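Local coordinates for glucose-binding protein (Thermus thermophilus HB27, PDB 2B3F) that binds glucose and galactose as a periplasmic binding protein and probably delivers the sugar to a binding-protein-dependent transport system, at residues Glu206-Val211 with Thr362-Phe367; Val176-Leu181 with Val272-Ser277; Ala86-Glu91 with Gly100-Ile105. One frame throughout, in Å; residues are numbered along the deposited sequence.

Contact 1: residues Glu206-Val211 with Thr362-Phe367; sequences EVFGRV and TVMEIF
F208, M364 and F367 form a buried apolar contact between two helices, 199-212 and 354-370, centred about 20 Å from the centre of the chain. Where they face each other the segments' axes cross at -65° and come no nearer than 12.6 Å, so long side chains have to bridge the space. F208 and F367 both do this. The anti chi1 of F208 (180°) carries its ring out to helix 354-370. There F208 and M364 come from opposite directions, CE2 of F208 3.5 Å from SD of M364, a Met-aromatic contact with the sulfur oblique to the ring. The M364 chain bends at chi2 and chi3, which also brings its CE methyl within 3.7 Å of CE2 of F208. In this periplasmic binding protein the two helices pack together away from the sugar site. F367 comes from the other helix and slides past F208 in the opposite direction, the ring planes inclined at 41° and their centroids 5.7 Å apart. The edge of the F367 ring goes on to the backbone of G209, whose CA sits near the ring plane, 3.7 Å from CZ of F367. An alanine in place of F208 is likely to open a gap between the helices and take from the M364 sulfur its contact with this ring. W173 of helix 166-190 meets the F208 ring edge-to-face and also touches M364, while W205 of helix 199-212 packs against F367.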
loop_
_atom_site.group_PDB
_atom_site.type_symbol
_atom_site.label_atom_id
_atom_site.label_comp_id
_atom_site.label_asym_id
_atom_site.label_seq_id
_atom_site.Cartn_x
_atom_site.Cartn_y
_atom_site.Cartn_z
ATOM N N GLU A 206 20.674 -0.952 9.321
ATOM C CA GLU A 206 21.446 0.025 10.111
ATOM C C GLU A 206 20.780 1.388 10.097
ATOM O O GLU A 206 20.573 2.003 11.156
ATOM C CB GLU A 206 22.873 0.177 9.559
ATOM C CG GLU A 206 23.895 0.916 10.456
ATOM C CD GLU A 206 23.794 2.477 10.538
ATOM O OE1 GLU A 206 23.524 3.175 9.513
ATOM O OE2 GLU A 206 24.042 3.005 11.667
ATOM N N VAL A 207 20.454 1.872 8.899
ATOM C CA VAL A 207 19.808 3.162 8.790
ATOM C C VAL A 207 18.433 3.078 9.465
ATOM O O VAL A 207 18.055 3.950 10.220
ATOM C CB VAL A 207 19.689 3.639 7.331
ATOM C CG1 VAL A 207 18.920 4.966 7.263
ATOM C CG2 VAL A 207 21.087 3.757 6.691
ATOM N N PHE A 208 17.697 2.002 9.205
ATOM C CA PHE A 208 16.361 1.805 9.804
ATOM C C PHE A 208 16.377 1.901 11.343
ATOM O O PHE A 208 15.534 2.566 11.948
ATOM C CB PHE A 208 15.798 0.455 9.342
ATOM C CG PHE A 208 14.439 0.137 9.886
ATOM C CD1 PHE A 208 13.343 0.901 9.532
ATOM C CD2 PHE A 208 14.247 -0.952 10.719
ATOM C CE1 PHE A 208 12.087 0.603 10.031
ATOM C CE2 PHE A 208 12.997 -1.255 11.216
ATOM C CZ PHE A 208 11.911 -0.475 10.876
ATOM N N GLY A 209 17.348 1.250 11.969
ATOM C CA GLY A 209 17.466 1.305 13.442
ATOM C C GLY A 209 17.666 2.707 14.001
ATOM O O GLY A 209 17.110 3.063 15.046
ATOM N N ARG A 210 18.455 3.516 13.309
ATOM C CA ARG A 210 18.647 4.897 13.726
ATOM C C ARG A 210 17.337 5.659 13.623
ATOM O O ARG A 210 16.971 6.427 14.511
ATOM C CB ARG A 210 19.708 5.581 12.884
ATOM C CG ARG A 210 21.090 4.995 13.037
ATOM C CD ARG A 210 22.042 5.817 12.196
ATOM N NE ARG A 210 23.448 5.481 12.378
ATOM C CZ ARG A 210 24.228 6.002 13.327
ATOM N NH1 ARG A 210 23.767 6.897 14.204
ATOM N NH2 ARG A 210 25.493 5.629 13.389
ATOM N N VAL A 211 16.616 5.440 12.517
ATOM C CA VAL A 211 15.349 6.104 12.291
ATOM C C VAL A 211 14.336 5.680 13.375
ATOM O O VAL A 211 13.579 6.493 13.899
ATOM C CB VAL A 211 14.834 5.790 10.859
ATOM C CG1 VAL A 211 13.414 6.300 10.659
ATOM C CG2 VAL A 211 15.794 6.375 9.819
ATOM N N THR A 362 7.705 -11.209 11.292
ATOM C CA THR A 362 8.559 -11.928 12.255
ATOM C C THR A 362 9.986 -11.420 12.231
ATOM O O THR A 362 10.624 -11.185 13.267
ATOM C CB THR A 362 8.557 -13.440 11.942
ATOM O OG1 THR A 362 7.218 -13.922 12.023
ATOM C CG2 THR A 362 9.430 -14.229 12.934
ATOM N N VAL A 363 10.511 -11.240 11.027
ATOM C CA VAL A 363 11.797 -10.594 10.867
ATOM C C VAL A 363 11.816 -9.236 11.558
ATOM O O VAL A 363 12.762 -8.897 12.277
ATOM C CB VAL A 363 12.175 -10.423 9.374
ATOM C CG1 VAL A 363 13.491 -9.678 9.233
ATOM C CG2 VAL A 363 12.249 -11.773 8.706
ATOM N N MET A 364 10.773 -8.446 11.342
ATOM C CA MET A 364 10.712 -7.138 11.935
ATOM C C MET A 364 10.674 -7.236 13.464
ATOM O O MET A 364 11.387 -6.500 14.131
ATOM C CB MET A 364 9.509 -6.353 11.380
ATOM C CG MET A 364 9.374 -4.957 11.947
ATOM S SD MET A 364 10.817 -3.916 11.631
ATOM C CE MET A 364 10.849 -3.924 9.813
ATOM N N GLU A 365 9.884 -8.156 14.012
ATOM C CA GLU A 365 9.901 -8.412 15.480
ATOM C C GLU A 365 11.313 -8.654 16.005
ATOM O O GLU A 365 11.726 -8.056 17.014
ATOM C CB GLU A 365 9.025 -9.592 15.853
ATOM C CG GLU A 365 7.553 -9.285 15.763
ATOM C CD GLU A 365 6.663 -10.441 16.189
ATOM O OE1 GLU A 365 7.060 -11.622 16.007
ATOM O OE2 GLU A 365 5.546 -10.164 16.702
ATOM N N ILE A 366 12.070 -9.508 15.321
ATOM C CA ILE A 366 13.425 -9.823 15.781
ATOM C C ILE A 366 14.411 -8.661 15.594
ATOM O O ILE A 366 15.408 -8.553 16.338
ATOM C CB ILE A 366 13.946 -11.199 15.252
ATOM C CG1 ILE A 366 14.131 -11.218 13.742
ATOM C CG2 ILE A 366 12.959 -12.270 15.640
ATOM C CD1 ILE A 366 15.463 -10.764 13.260
ATOM N N PHE A 367 14.139 -7.749 14.667
ATOM C CA PHE A 367 14.934 -6.544 14.646
ATOM C C PHE A 367 14.548 -5.668 15.846
ATOM O O PHE A 367 15.422 -5.071 16.458
ATOM C CB PHE A 367 14.818 -5.735 13.360
ATOM C CG PHE A 367 15.751 -4.571 13.333
ATOM C CD1 PHE A 367 17.122 -4.778 13.206
ATOM C CD2 PHE A 367 15.286 -3.279 13.499
ATOM C CE1 PHE A 367 17.997 -3.718 13.185
ATOM C CE2 PHE A 367 16.166 -2.203 13.514
ATOM C CZ PHE A 367 17.522 -2.422 13.346
#

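Contact 2: residues Val176-Leu181 with Val272-Ser277; sequences VALAVL and VFMMLS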
loop_
_atom_site.group_PDB
_atom_site.type_symbol
_atom_site.label_atom_id
_atom_site.label_comp_id
_atom_site.label_asym_id
_atom_site.label_seq_id
_atom_site.Cartn_x
_atom_site.Cartn_y
_atom_site.Cartn_z
ATOM N N VAL A 176 13.045 3.134 3.769
ATOM C CA VAL A 176 14.460 3.171 4.129
ATOM C C VAL A 176 15.294 2.313 3.177
ATOM O O VAL A 176 16.321 2.777 2.665
ATOM C CB VAL A 176 14.688 2.748 5.612
ATOM C CG1 VAL A 176 16.176 2.587 5.921
ATOM C CG2 VAL A 176 14.039 3.744 6.562
ATOM N N ALA A 177 14.866 1.073 2.932
ATOM C CA ALA A 177 15.565 0.168 2.029
ATOM C C ALA A 177 15.686 0.735 0.606
ATOM O O ALA A 177 16.752 0.635 -0.035
ATOM C CB ALA A 177 14.870 -1.188 2.002
ATOM N N LEU A 178 14.603 1.329 0.105
ATOM C CA LEU A 178 14.633 1.896 -1.239
ATOM C C LEU A 178 15.674 3.011 -1.306
ATOM O O LEU A 178 16.429 3.106 -2.281
ATOM C CB LEU A 178 13.252 2.428 -1.654
ATOM C CG LEU A 178 13.205 3.148 -3.019
ATOM C CD1 LEU A 178 13.615 2.208 -4.158
ATOM C CD2 LEU A 178 11.814 3.751 -3.283
ATOM N N ALA A 179 15.698 3.854 -0.279
ATOM C CA ALA A 179 16.658 4.974 -0.219
ATOM C C ALA A 179 18.092 4.447 -0.197
ATOM O O ALA A 179 18.955 4.962 -0.918
ATOM C CB ALA A 179 16.410 5.833 1.003
ATOM N N VAL A 180 18.335 3.422 0.616
ATOM C CA VAL A 180 19.687 2.889 0.820
ATOM C C VAL A 180 20.194 2.139 -0.409
ATOM O O VAL A 180 21.357 2.261 -0.793
ATOM C CB VAL A 180 19.750 1.994 2.101
ATOM C CG1 VAL A 180 21.016 1.192 2.167
ATOM C CG2 VAL A 180 19.621 2.859 3.348
ATOM N N LEU A 181 19.313 1.367 -1.031
ATOM C CA LEU A 181 19.685 0.517 -2.151
ATOM C C LEU A 181 19.581 1.187 -3.500
ATOM O O LEU A 181 20.296 0.816 -4.431
ATOM C CB LEU A 181 18.811 -0.741 -2.165
ATOM C CG LEU A 181 18.998 -1.695 -0.986
ATOM C CD1 LEU A 181 17.959 -2.799 -1.048
ATOM C CD2 LEU A 181 20.423 -2.272 -0.995
ATOM N N VAL A 272 11.390 8.507 -7.326
ATOM C CA VAL A 272 10.996 7.106 -7.386
ATOM C C VAL A 272 9.636 6.992 -6.712
ATOM O O VAL A 272 9.411 7.562 -5.638
ATOM C CB VAL A 272 11.995 6.171 -6.676
ATOM C CG1 VAL A 272 11.579 4.698 -6.848
ATOM C CG2 VAL A 272 13.402 6.391 -7.203
ATOM N N PHE A 273 8.736 6.260 -7.369
ATOM C CA PHE A 273 7.354 6.098 -6.914
ATOM C C PHE A 273 7.243 4.619 -6.600
ATOM O O PHE A 273 7.297 3.773 -7.492
ATOM C CB PHE A 273 6.417 6.545 -8.045
ATOM C CG PHE A 273 4.945 6.611 -7.695
ATOM C CD1 PHE A 273 4.243 7.795 -7.867
ATOM C CD2 PHE A 273 4.231 5.478 -7.326
ATOM C CE1 PHE A 273 2.869 7.879 -7.622
ATOM C CE2 PHE A 273 2.845 5.552 -7.079
ATOM C CZ PHE A 273 2.166 6.755 -7.228
ATOM N N MET A 274 7.145 4.293 -5.310
ATOM C CA MET A 274 6.964 2.906 -4.894
ATOM C C MET A 274 5.466 2.639 -4.856
ATOM O O MET A 274 4.752 3.155 -3.989
ATOM C CB MET A 274 7.591 2.634 -3.511
ATOM C CG MET A 274 7.386 1.202 -3.089
ATOM S SD MET A 274 8.156 0.809 -1.490
ATOM C CE MET A 274 9.816 0.533 -1.973
ATOM N N MET A 275 4.994 1.863 -5.825
ATOM C CA MET A 275 3.561 1.712 -6.032
ATOM C C MET A 275 3.005 0.438 -5.429
ATOM O O MET A 275 3.742 -0.508 -5.108
ATOM C CB MET A 275 3.216 1.747 -7.539
ATOM C CG MET A 275 3.784 0.604 -8.336
ATOM S SD MET A 275 2.881 -0.971 -8.269
ATOM C CE MET A 275 1.335 -0.567 -9.112
ATOM N N LEU A 276 1.683 0.440 -5.287
ATOM C CA LEU A 276 0.876 -0.745 -5.052
ATOM C C LEU A 276 -0.471 -0.474 -5.720
ATOM O O LEU A 276 -0.779 0.683 -6.053
ATOM C CB LEU A 276 0.680 -0.991 -3.535
ATOM C CG LEU A 276 0.064 0.182 -2.776
ATOM C CD1 LEU A 276 -1.187 -0.225 -2.018
ATOM C CD2 LEU A 276 1.081 0.925 -1.888
ATOM N N SER A 277 -1.272 -1.511 -5.882
ATOM C CA SER A 277 -2.574 -1.348 -6.521
ATOM C C SER A 277 -3.577 -2.308 -5.934
ATOM O O SER A 277 -3.333 -3.508 -5.885
ATOM C CB SER A 277 -2.455 -1.562 -8.039
ATOM O OG SER A 277 -3.735 -1.492 -8.640
#
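L178 points its side chain from helix 166-190 at strand 272-280 and is met there by two residues of the strand, V272 and M274, in two different ways. Against V272 the approach is tip to tip: CD2 of L178 lies 3.7 Å from CG1 of V272, and CD1 of L178 stands somewhat farther from the same methyl at 4.2 Å. Against M274 the two chains run alongside in opposite directions, so that the methionine's end lies near the root of the leucine, with CE of M274 3.9 Å from CB of L178. The same methyl is 4.0 Å from CD2 of L178 and thus touches the leucine at both its base and one branch. M274 gets that far because its chain is extended through chi1 and chi2 (179° and 178°) and turns only at chi3, -82°, where the methyl swings aside. V272 and M274 alternate with F273, which points away, the ordinary two-sided pattern of a strand whose one face is packed under a helix. The contact is wholly apolar and buried, with no hydrogen bond between the segments. Farther along the strand, L276 touches the bound galactose. E174 and W186, also on helix 166-190, pack against M274; the strand itself pairs in parallel with strand 341-344, whose V343 touches both V272 and M274, and V176 and V180 on the helix pack against V207 of helix 199-212.

Contact 3: residues Ala86-Glu91 with Gly100-Ile105; sequences ALFRQE and GLIDLI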
loop_
_atom_site.group_PDB
_atom_site.type_symbol
_atom_site.label_atom_id
_atom_site.label_comp_id
_atom_site.label_asym_id
_atom_site.label_seq_id
_atom_site.Cartn_x
_atom_site.Cartn_y
_atom_site.Cartn_z
ATOM N N ALA A 86 -11.042 -12.345 -21.404
ATOM C CA ALA A 86 -12.189 -12.015 -22.291
ATOM C C ALA A 86 -12.875 -10.737 -21.851
ATOM O O ALA A 86 -13.266 -9.904 -22.668
ATOM C CB ALA A 86 -13.180 -13.165 -22.304
ATOM N N LEU A 87 -13.018 -10.572 -20.530
ATOM C CA LEU A 87 -13.578 -9.351 -19.976
ATOM C C LEU A 87 -12.692 -8.155 -20.302
ATOM O O LEU A 87 -13.194 -7.088 -20.639
ATOM C CB LEU A 87 -13.770 -9.491 -18.454
ATOM C CG LEU A 87 -14.404 -8.312 -17.744
ATOM C CD1 LEU A 87 -15.814 -8.088 -18.249
ATOM C CD2 LEU A 87 -14.401 -8.598 -16.236
ATOM N N PHE A 88 -11.380 -8.328 -20.197
ATOM C CA PHE A 88 -10.439 -7.267 -20.548
ATOM C C PHE A 88 -10.620 -6.858 -22.010
ATOM O O PHE A 88 -10.627 -5.673 -22.331
ATOM C CB PHE A 88 -8.988 -7.679 -20.262
ATOM C CG PHE A 88 -8.530 -7.305 -18.866
ATOM C CD1 PHE A 88 -8.998 -8.008 -17.757
ATOM C CD2 PHE A 88 -7.672 -6.241 -18.670
ATOM C CE1 PHE A 88 -8.595 -7.642 -16.465
ATOM C CE2 PHE A 88 -7.269 -5.864 -17.372
ATOM C CZ PHE A 88 -7.745 -6.575 -16.285
ATOM N N ARG A 89 -10.780 -7.845 -22.885
ATOM C CA ARG A 89 -11.025 -7.532 -24.295
ATOM C C ARG A 89 -12.347 -6.793 -24.459
ATOM O O ARG A 89 -12.406 -5.732 -25.092
ATOM C CB ARG A 89 -11.025 -8.802 -25.125
ATOM C CG ARG A 89 -9.639 -9.396 -25.299
ATOM C CD ARG A 89 -9.610 -10.471 -26.383
ATOM N NE ARG A 89 -10.130 -11.748 -25.895
ATOM C CZ ARG A 89 -9.429 -12.644 -25.189
ATOM N NH1 ARG A 89 -8.143 -12.431 -24.880
ATOM N NH2 ARG A 89 -10.013 -13.776 -24.791
ATOM N N GLN A 90 -13.403 -7.338 -23.872
ATOM C CA GLN A 90 -14.723 -6.725 -23.941
ATOM C C GLN A 90 -14.719 -5.253 -23.538
ATOM O O GLN A 90 -15.366 -4.430 -24.173
ATOM C CB GLN A 90 -15.716 -7.512 -23.079
ATOM C CG GLN A 90 -17.025 -6.793 -22.827
ATOM C CD GLN A 90 -17.991 -7.612 -22.008
ATOM O OE1 GLN A 90 -18.394 -8.700 -22.418
ATOM N NE2 GLN A 90 -18.377 -7.094 -20.834
ATOM N N GLU A 91 -13.998 -4.925 -22.461
ATOM C CA GLU A 91 -14.035 -3.589 -21.859
ATOM C C GLU A 91 -12.964 -2.622 -22.382
ATOM O O GLU A 91 -12.946 -1.466 -21.989
ATOM C CB GLU A 91 -13.907 -3.699 -20.322
ATOM C CG GLU A 91 -15.028 -4.488 -19.662
ATOM C CD GLU A 91 -16.360 -3.777 -19.711
ATOM O OE1 GLU A 91 -16.406 -2.561 -19.413
ATOM O OE2 GLU A 91 -17.373 -4.447 -20.049
ATOM N N GLY A 100 2.832 -1.729 -17.567
ATOM C CA GLY A 100 3.482 -2.229 -16.348
ATOM C C GLY A 100 2.490 -2.775 -15.343
ATOM O O GLY A 100 2.760 -3.770 -14.669
ATOM N N LEU A 101 1.339 -2.117 -15.246
ATOM C CA LEU A 101 0.246 -2.591 -14.390
ATOM C C LEU A 101 -0.390 -3.868 -14.942
ATOM O O LEU A 101 -0.639 -4.813 -14.196
ATOM C CB LEU A 101 -0.796 -1.491 -14.200
ATOM C CG LEU A 101 -1.909 -1.762 -13.201
ATOM C CD1 LEU A 101 -1.368 -2.067 -11.796
ATOM C CD2 LEU A 101 -2.844 -0.555 -13.154
ATOM N N ILE A 102 -0.636 -3.916 -16.254
ATOM C CA ILE A 102 -1.135 -5.140 -16.870
ATOM C C ILE A 102 -0.178 -6.302 -16.571
ATOM O O ILE A 102 -0.603 -7.426 -16.284
ATOM C CB ILE A 102 -1.328 -4.994 -18.416
ATOM C CG1 ILE A 102 -2.374 -3.920 -18.748
ATOM C CG2 ILE A 102 -1.752 -6.336 -19.035
ATOM C CD1 ILE A 102 -3.767 -4.267 -18.339
ATOM N N ASP A 103 1.119 -6.020 -16.626
ATOM C CA ASP A 103 2.101 -7.060 -16.350
ATOM C C ASP A 103 1.957 -7.635 -14.941
ATOM O O ASP A 103 2.052 -8.836 -14.771
ATOM C CB ASP A 103 3.518 -6.538 -16.557
ATOM C CG ASP A 103 3.852 -6.263 -18.025
ATOM O OD1 ASP A 103 3.164 -6.779 -18.948
ATOM O OD2 ASP A 103 4.840 -5.530 -18.253
ATOM N N LEU A 104 1.679 -6.793 -13.941
ATOM C CA LEU A 104 1.561 -7.255 -12.540
ATOM C C LEU A 104 0.381 -8.158 -12.285
ATOM O O LEU A 104 0.382 -8.932 -11.328
ATOM C CB LEU A 104 1.408 -6.073 -11.587
ATOM C CG LEU A 104 2.601 -5.204 -11.279
ATOM C CD1 LEU A 104 2.159 -4.093 -10.370
ATOM C CD2 LEU A 104 3.722 -6.012 -10.626
ATOM N N ILE A 105 -0.655 -8.033 -13.107
ATOM C CA ILE A 105 -1.885 -8.822 -12.930
ATOM C C ILE A 105 -1.979 -10.013 -13.904
ATOM O O ILE A 105 -2.966 -10.759 -13.878
ATOM C CB ILE A 105 -3.162 -7.926 -13.035
ATOM C CG1 ILE A 105 -3.216 -7.195 -14.393
ATOM C CG2 ILE A 105 -3.159 -6.900 -11.931
ATOM C CD1 ILE A 105 -4.466 -6.392 -14.631
#
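F88 carries the apolar contact between helix 85-91 and helix 99-105, reaching with one end of its ring to the terminal methyls of two isoleucines. The nearer is I105, whose CD1 lies 3.7 Å from CZ of F88 and 4.0 Å from CE2 of F88. I102 brings its own CD1 to 4.0 Å from CE2 of F88, its chain sliding past the phenylalanine in the opposite direction. Both methyls sit obliquely to the ring. I105 has CG1 between its backbone N and carbonyl carbon (chi1 58°), and from there an extended chi2 carries CD1 out to the ring. The contact joins two short helices close in sequence and packs them on strand 110-115 of the large sheet, where I111 touches both F88 and I105; the I105 side chain is about 10 Å from that of D278, which binds galactose. In helix 93-96, which connects the segments, W93 meets the F88 ring edge-to-face and L94 packs on F88 and I102.

The polar bonds do not cross between the two segments. NE2 of Q90 donates to OE2 of E91 over 2.9 Å in a nearly straight bond, 177°, the acceptor lying in the amide plane and using its anti lone pair. That same E91 oxygen forms a salt bridge with R297 of helix 289-299. On the second helix D103 pairs with K99.

Van der Waals contact between methyls and one end of an aromatic ring is therefore what joins the segments directly, while E91 and D103 pair with R297 and K99.

Overall arrangement
Along the chain contact 3 comes first, closing before the other two open; contacts 1 and 2 then alternate their segments. Contacts 1 and 2 have centres about 17 Å apart and touch, because helices 166-190 and 199-212 follow each other in sequence and pack together. The centres of contacts 3 and 1 are about 37 Å apart, on opposite sides of the chain's centre. Contacts 2 and 3, centres about 25 Å apart, meet where M275 and S277 pack on L101 and L104. Strand 272-280 of the mixed eight-stranded sheet belongs to contact 2 and carries helix 99-105 of contact 3 against it. L276, between M275 and S277 on this strand, touches the bound galactose, tying the packing to the sugar site.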